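Diaminopropionate ammonia-lyase (Escherichia coli, PDB 4D9I) uses pyridoxal 5'-phosphate to catalyse the alpha,beta-elimination of both L- and D-2,3-diaminopropionate, giving pyruvate and ammonia. Local coordinates at residues Leu50-Ile62 with Leu344-Arg356. Numbering follows the deposited sequence.
Sequences LDDLANLFGVKKI and LGVLAAVHYHPQR
Phe-57, just before Gly-58, comes nearest to His-351 on helix 344-352, their CA atoms 5.8 Å apart; the axes of helices 51-57 and 344-352 cross at 36°, both running broadly the same way, and approach to 10.9 Å. A Schellman motif at Gly-58 ends the first helix and turns the chain back into strand 61-62. The Phe-57 ring fills the gap between the helices. His-351 CB lies over one ring face in a CH-pi contact, 4.0 Å from the centroid, with Leu-347 O on that side; Leu-53 CG covers the opposite face. Ala-348 CA comes within 3.5 Å of Phe-57 CZ. His-351 CG is anti to the backbone N (chi1 173°), which carries the imidazole across to Phe-57 CD1, the ring planes at 28° but barely overlapping. Both helices pack on the mixed sheet of this fold type II enzyme, where strand 61-66 neighbours strand 370-375. Near the sheet, Ile-62 CD1 meets Leu-347 CD1 tip to tip at 4.0 Å, and Leu-344 CD2 touches Leu-53 CD2 at 3.9 Å. At the other end, Arg-356 NH2 donates to His-351 ND1 (3.3 Å) in the imidazole plane. An alanine at His-351 would keep CB over the ring but is likely to leave Phe-57 CD1 and CE1 without the imidazole beside them and Arg-356 NH2 without its ring acceptor. Leu-56 CG crosses to His-351 NE2 (3.8 Å); Leu-56 and Tyr-352 also pack on Trp-390 of the second subunit.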
loop_
_atom_site.group_PDB
_atom_site.type_symbol
_atom_site.label_atom_id
_atom_site.label_comp_id
_atom_site.label_asym_id
_atom_site.label_seq_id
_atom_site.Cartn_x
_atom_site.Cartn_y
_atom_site.Cartn_z
ATOM N N LEU B 50 -8.066 5.154 12.071
ATOM C CA LEU B 50 -8.320 4.271 10.954
ATOM C C LEU B 50 -9.788 3.839 11.045
ATOM O O LEU B 50 -10.082 2.699 11.342
ATOM C CB LEU B 50 -7.339 3.085 10.931
ATOM C CG LEU B 50 -5.842 3.415 10.957
ATOM C CD1 LEU B 50 -5.035 2.122 10.910
ATOM C CD2 LEU B 50 -5.399 4.342 9.815
ATOM N N ASP B 51 -10.689 4.793 10.817
ATOM C CA ASP B 51 -12.140 4.568 10.954
ATOM C C ASP B 51 -12.691 3.463 10.051
ATOM O O ASP B 51 -13.518 2.635 10.484
ATOM C CB ASP B 51 -12.931 5.854 10.691
ATOM C CG ASP B 51 -12.787 6.894 11.803
ATOM O OD1 ASP B 51 -12.165 6.651 12.875
ATOM O OD2 ASP B 51 -13.325 7.995 11.602
ATOM N N ASP B 52 -12.294 3.480 8.782
ATOM C CA ASP B 52 -12.854 2.522 7.842
ATOM C C ASP B 52 -12.343 1.109 8.135
ATOM O O ASP B 52 -13.110 0.131 8.034
ATOM C CB ASP B 52 -12.606 2.954 6.386
ATOM C CG ASP B 52 -13.386 4.202 6.029
ATOM O OD1 ASP B 52 -14.467 4.385 6.605
ATOM O OD2 ASP B 52 -12.939 5.015 5.204
ATOM N N LEU B 53 -11.084 1.008 8.561
ATOM C CA LEU B 53 -10.529 -0.285 8.993
ATOM C C LEU B 53 -11.236 -0.776 10.275
ATOM O O LEU B 53 -11.508 -1.989 10.437
ATOM C CB LEU B 53 -8.989 -0.206 9.185
ATOM C CG LEU B 53 -8.238 -1.551 9.300
ATOM C CD1 LEU B 53 -8.136 -2.220 7.922
ATOM C CD2 LEU B 53 -6.856 -1.430 9.941
ATOM N N ALA B 54 -11.560 0.163 11.173
ATOM C CA ALA B 54 -12.270 -0.197 12.398
ATOM C C ALA B 54 -13.667 -0.757 12.082
ATOM O O ALA B 54 -14.093 -1.760 12.664
ATOM C CB ALA B 54 -12.359 0.999 13.343
ATOM N N ASN B 55 -14.368 -0.121 11.145
ATOM C CA ASN B 55 -15.657 -0.635 10.664
ATOM C C ASN B 55 -15.520 -2.049 10.059
ATOM O O ASN B 55 -16.251 -2.962 10.433
ATOM C CB ASN B 55 -16.250 0.350 9.657
ATOM C CG ASN B 55 -17.587 -0.099 9.102
ATOM O OD1 ASN B 55 -18.528 -0.346 9.840
ATOM N ND2 ASN B 55 -17.680 -0.188 7.783
ATOM N N LEU B 56 -14.555 -2.232 9.158
ATOM C CA LEU B 56 -14.287 -3.560 8.589
ATOM C C LEU B 56 -13.985 -4.636 9.655
ATOM O O LEU B 56 -14.459 -5.766 9.549
ATOM C CB LEU B 56 -13.113 -3.499 7.601
ATOM C CG LEU B 56 -12.763 -4.809 6.870
ATOM C CD1 LEU B 56 -13.868 -5.284 5.901
ATOM C CD2 LEU B 56 -11.461 -4.617 6.119
ATOM N N PHE B 57 -13.209 -4.275 10.677
ATOM C CA PHE B 57 -12.794 -5.239 11.683
ATOM C C PHE B 57 -13.825 -5.404 12.775
ATOM O O PHE B 57 -13.642 -6.233 13.656
ATOM C CB PHE B 57 -11.452 -4.831 12.335
ATOM C CG PHE B 57 -10.254 -5.032 11.455
ATOM C CD1 PHE B 57 -10.377 -5.515 10.158
ATOM C CD2 PHE B 57 -8.986 -4.686 11.916
ATOM C CE1 PHE B 57 -9.259 -5.678 9.350
ATOM C CE2 PHE B 57 -7.876 -4.847 11.106
ATOM C CZ PHE B 57 -8.015 -5.340 9.823
ATOM N N GLY B 58 -14.883 -4.602 12.743
ATOM C CA GLY B 58 -15.958 -4.752 13.717
ATOM C C GLY B 58 -15.636 -4.190 15.094
ATOM O O GLY B 58 -16.162 -4.669 16.100
ATOM N N VAL B 59 -14.766 -3.188 15.160
ATOM C CA VAL B 59 -14.589 -2.444 16.426
ATOM C C VAL B 59 -15.020 -0.989 16.229
ATOM O O VAL B 59 -15.346 -0.601 15.107
ATOM C CB VAL B 59 -13.157 -2.557 16.984
ATOM C CG1 VAL B 59 -12.866 -4.011 17.381
ATOM C CG2 VAL B 59 -12.125 -2.010 15.991
ATOM N N LYS B 60 -15.027 -0.195 17.303
ATOM C CA LYS B 60 -15.477 1.208 17.226
ATOM C C LYS B 60 -14.393 2.096 16.577
ATOM O O LYS B 60 -14.673 2.844 15.651
ATOM C CB LYS B 60 -15.851 1.748 18.618
ATOM C CG LYS B 60 -16.540 3.116 18.615
ATOM C CD LYS B 60 -17.076 3.489 20.008
ATOM C CE LYS B 60 -18.036 4.677 19.960
ATOM N N LYS B 61 -13.169 2.010 17.091
ATOM C CA LYS B 61 -12.060 2.837 16.631
ATOM C C LYS B 61 -10.754 2.092 16.663
ATOM O O LYS B 61 -10.539 1.209 17.506
ATOM C CB LYS B 61 -11.946 4.131 17.456
ATOM C CG LYS B 61 -13.015 5.178 17.098
ATOM C CD LYS B 61 -12.355 6.501 16.734
ATOM C CE LYS B 61 -13.214 7.357 15.810
ATOM N NZ LYS B 61 -12.317 8.298 15.071
ATOM N N ILE B 62 -9.884 2.427 15.710
ATOM C CA ILE B 62 -8.516 1.950 15.710
ATOM C C ILE B 62 -7.658 3.210 15.533
ATOM O O ILE B 62 -7.796 3.910 14.523
ATOM C CB ILE B 62 -8.252 0.915 14.597
ATOM C CG1 ILE B 62 -9.097 -0.362 14.806
ATOM C CG2 ILE B 62 -6.769 0.550 14.502
ATOM C CD1 ILE B 62 -8.946 -1.380 13.664
ATOM N N LEU B 344 -0.889 -3.797 14.933
ATOM C CA LEU B 344 -1.925 -3.701 13.893
ATOM C C LEU B 344 -2.071 -5.007 13.112
ATOM O O LEU B 344 -3.190 -5.431 12.763
ATOM C CB LEU B 344 -1.636 -2.533 12.930
ATOM C CG LEU B 344 -2.729 -2.087 11.953
ATOM C CD1 LEU B 344 -2.829 -3.032 10.762
ATOM C CD2 LEU B 344 -4.087 -1.920 12.642
ATOM N N GLY B 345 -0.954 -5.669 12.860
ATOM C CA GLY B 345 -1.008 -6.960 12.197
ATOM C C GLY B 345 -1.880 -7.955 12.926
ATOM O O GLY B 345 -2.597 -8.718 12.285
ATOM N N VAL B 346 -1.819 -7.950 14.267
ATOM C CA VAL B 346 -2.612 -8.893 15.059
ATOM C C VAL B 346 -4.109 -8.716 14.772
ATOM O O VAL B 346 -4.828 -9.697 14.568
ATOM C CB VAL B 346 -2.332 -8.771 16.575
ATOM C CG1 VAL B 346 -3.390 -9.507 17.395
ATOM C CG2 VAL B 346 -0.951 -9.315 16.897
ATOM N N LEU B 347 -4.564 -7.463 14.768
ATOM C CA LEU B 347 -5.978 -7.176 14.517
ATOM C C LEU B 347 -6.393 -7.674 13.140
ATOM O O LEU B 347 -7.493 -8.216 12.963
ATOM C CB LEU B 347 -6.270 -5.676 14.634
ATOM C CG LEU B 347 -6.012 -4.994 15.978
ATOM C CD1 LEU B 347 -6.441 -3.533 15.915
ATOM C CD2 LEU B 347 -6.784 -5.713 17.058
ATOM N N ALA B 348 -5.516 -7.495 12.161
ATOM C CA ALA B 348 -5.814 -7.924 10.794
ATOM C C ALA B 348 -5.843 -9.463 10.713
ATOM O O ALA B 348 -6.710 -10.025 10.033
ATOM C CB ALA B 348 -4.787 -7.356 9.824
ATOM N N ALA B 349 -4.910 -10.128 11.412
ATOM C CA ALA B 349 -4.852 -11.592 11.428
ATOM C C ALA B 349 -6.103 -12.181 12.071
ATOM O O ALA B 349 -6.592 -13.236 11.658
ATOM C CB ALA B 349 -3.608 -12.075 12.170
ATOM N N VAL B 350 -6.584 -11.513 13.113
ATOM C CA VAL B 350 -7.805 -11.925 13.806
ATOM C C VAL B 350 -8.980 -11.796 12.834
ATOM O O VAL B 350 -9.802 -12.699 12.719
ATOM C CB VAL B 350 -8.056 -11.052 15.053
ATOM C CG1 VAL B 350 -9.512 -11.166 15.519
ATOM C CG2 VAL B 350 -7.082 -11.412 16.185
ATOM N N HIS B 351 -9.042 -10.661 12.142
ATOM C CA HIS B 351 -10.155 -10.389 11.252
ATOM C C HIS B 351 -10.344 -11.476 10.217
ATOM O O HIS B 351 -11.451 -11.916 9.984
ATOM C CB HIS B 351 -9.991 -9.043 10.567
ATOM C CG HIS B 351 -11.026 -8.796 9.506
ATOM N ND1 HIS B 351 -12.323 -8.590 9.801
ATOM C CD2 HIS B 351 -10.923 -8.756 8.119
ATOM C CE1 HIS B 351 -13.027 -8.446 8.652
ATOM N NE2 HIS B 351 -12.170 -8.533 7.626
ATOM N N TYR B 352 -9.251 -11.931 9.611
ATOM C CA TYR B 352 -9.348 -12.908 8.531
ATOM C C TYR B 352 -9.321 -14.378 8.967
ATOM O O TYR B 352 -9.548 -15.272 8.151
ATOM C CB TYR B 352 -8.256 -12.635 7.501
ATOM C CG TYR B 352 -8.476 -11.366 6.700
ATOM C CD1 TYR B 352 -9.484 -11.308 5.726
ATOM C CD2 TYR B 352 -7.675 -10.231 6.895
ATOM C CE1 TYR B 352 -9.690 -10.170 4.968
ATOM C CE2 TYR B 352 -7.879 -9.064 6.131
ATOM C CZ TYR B 352 -8.889 -9.052 5.169
ATOM O OH TYR B 352 -9.127 -7.935 4.393
ATOM N N HIS B 353 -9.030 -14.611 10.251
ATOM C CA HIS B 353 -8.961 -15.951 10.845
ATOM C C HIS B 353 -10.312 -16.647 10.831
ATOM O O HIS B 353 -11.333 -16.010 11.097
ATOM C CB HIS B 353 -8.450 -15.817 12.285
ATOM C CG HIS B 353 -7.843 -17.078 12.854
ATOM N ND1 HIS B 353 -8.586 -18.155 13.194
ATOM C CD2 HIS B 353 -6.521 -17.395 13.175
ATOM C CE1 HIS B 353 -7.781 -19.112 13.699
ATOM N NE2 HIS B 353 -6.519 -18.651 13.675
ATOM N N PRO B 354 -10.338 -17.975 10.554
ATOM C CA PRO B 354 -11.607 -18.703 10.666
ATOM C C PRO B 354 -12.223 -18.639 12.077
ATOM O O PRO B 354 -13.446 -18.710 12.206
ATOM C CB PRO B 354 -11.255 -20.153 10.288
ATOM C CG PRO B 354 -9.780 -20.220 10.138
ATOM C CD PRO B 354 -9.231 -18.825 10.078
ATOM N N GLN B 355 -11.404 -18.466 13.110
ATOM C CA GLN B 355 -11.929 -18.404 14.471
ATOM C C GLN B 355 -12.066 -16.963 14.929
ATOM O O GLN B 355 -11.964 -16.668 16.118
ATOM C CB GLN B 355 -11.076 -19.235 15.440
ATOM C CG GLN B 355 -11.222 -20.745 15.214
ATOM C CD GLN B 355 -10.216 -21.568 16.010
ATOM O OE1 GLN B 355 -10.592 -22.434 16.799
ATOM N NE2 GLN B 355 -8.932 -21.300 15.804
ATOM N N ARG B 356 -12.323 -16.079 13.970
ATOM C CA ARG B 356 -12.448 -14.647 14.229
ATOM C C ARG B 356 -13.328 -14.355 15.450
ATOM O O ARG B 356 -12.927 -13.578 16.323
ATOM C CB ARG B 356 -12.985 -13.947 12.984
ATOM C CG ARG B 356 -13.267 -12.464 13.122
ATOM C CD ARG B 356 -14.256 -12.037 12.027
ATOM N NE ARG B 356 -14.157 -10.600 11.759
ATOM C CZ ARG B 356 -15.059 -9.697 12.131
ATOM N NH1 ARG B 356 -16.153 -10.070 12.783
ATOM N NH2 ARG B 356 -14.880 -8.418 11.812
#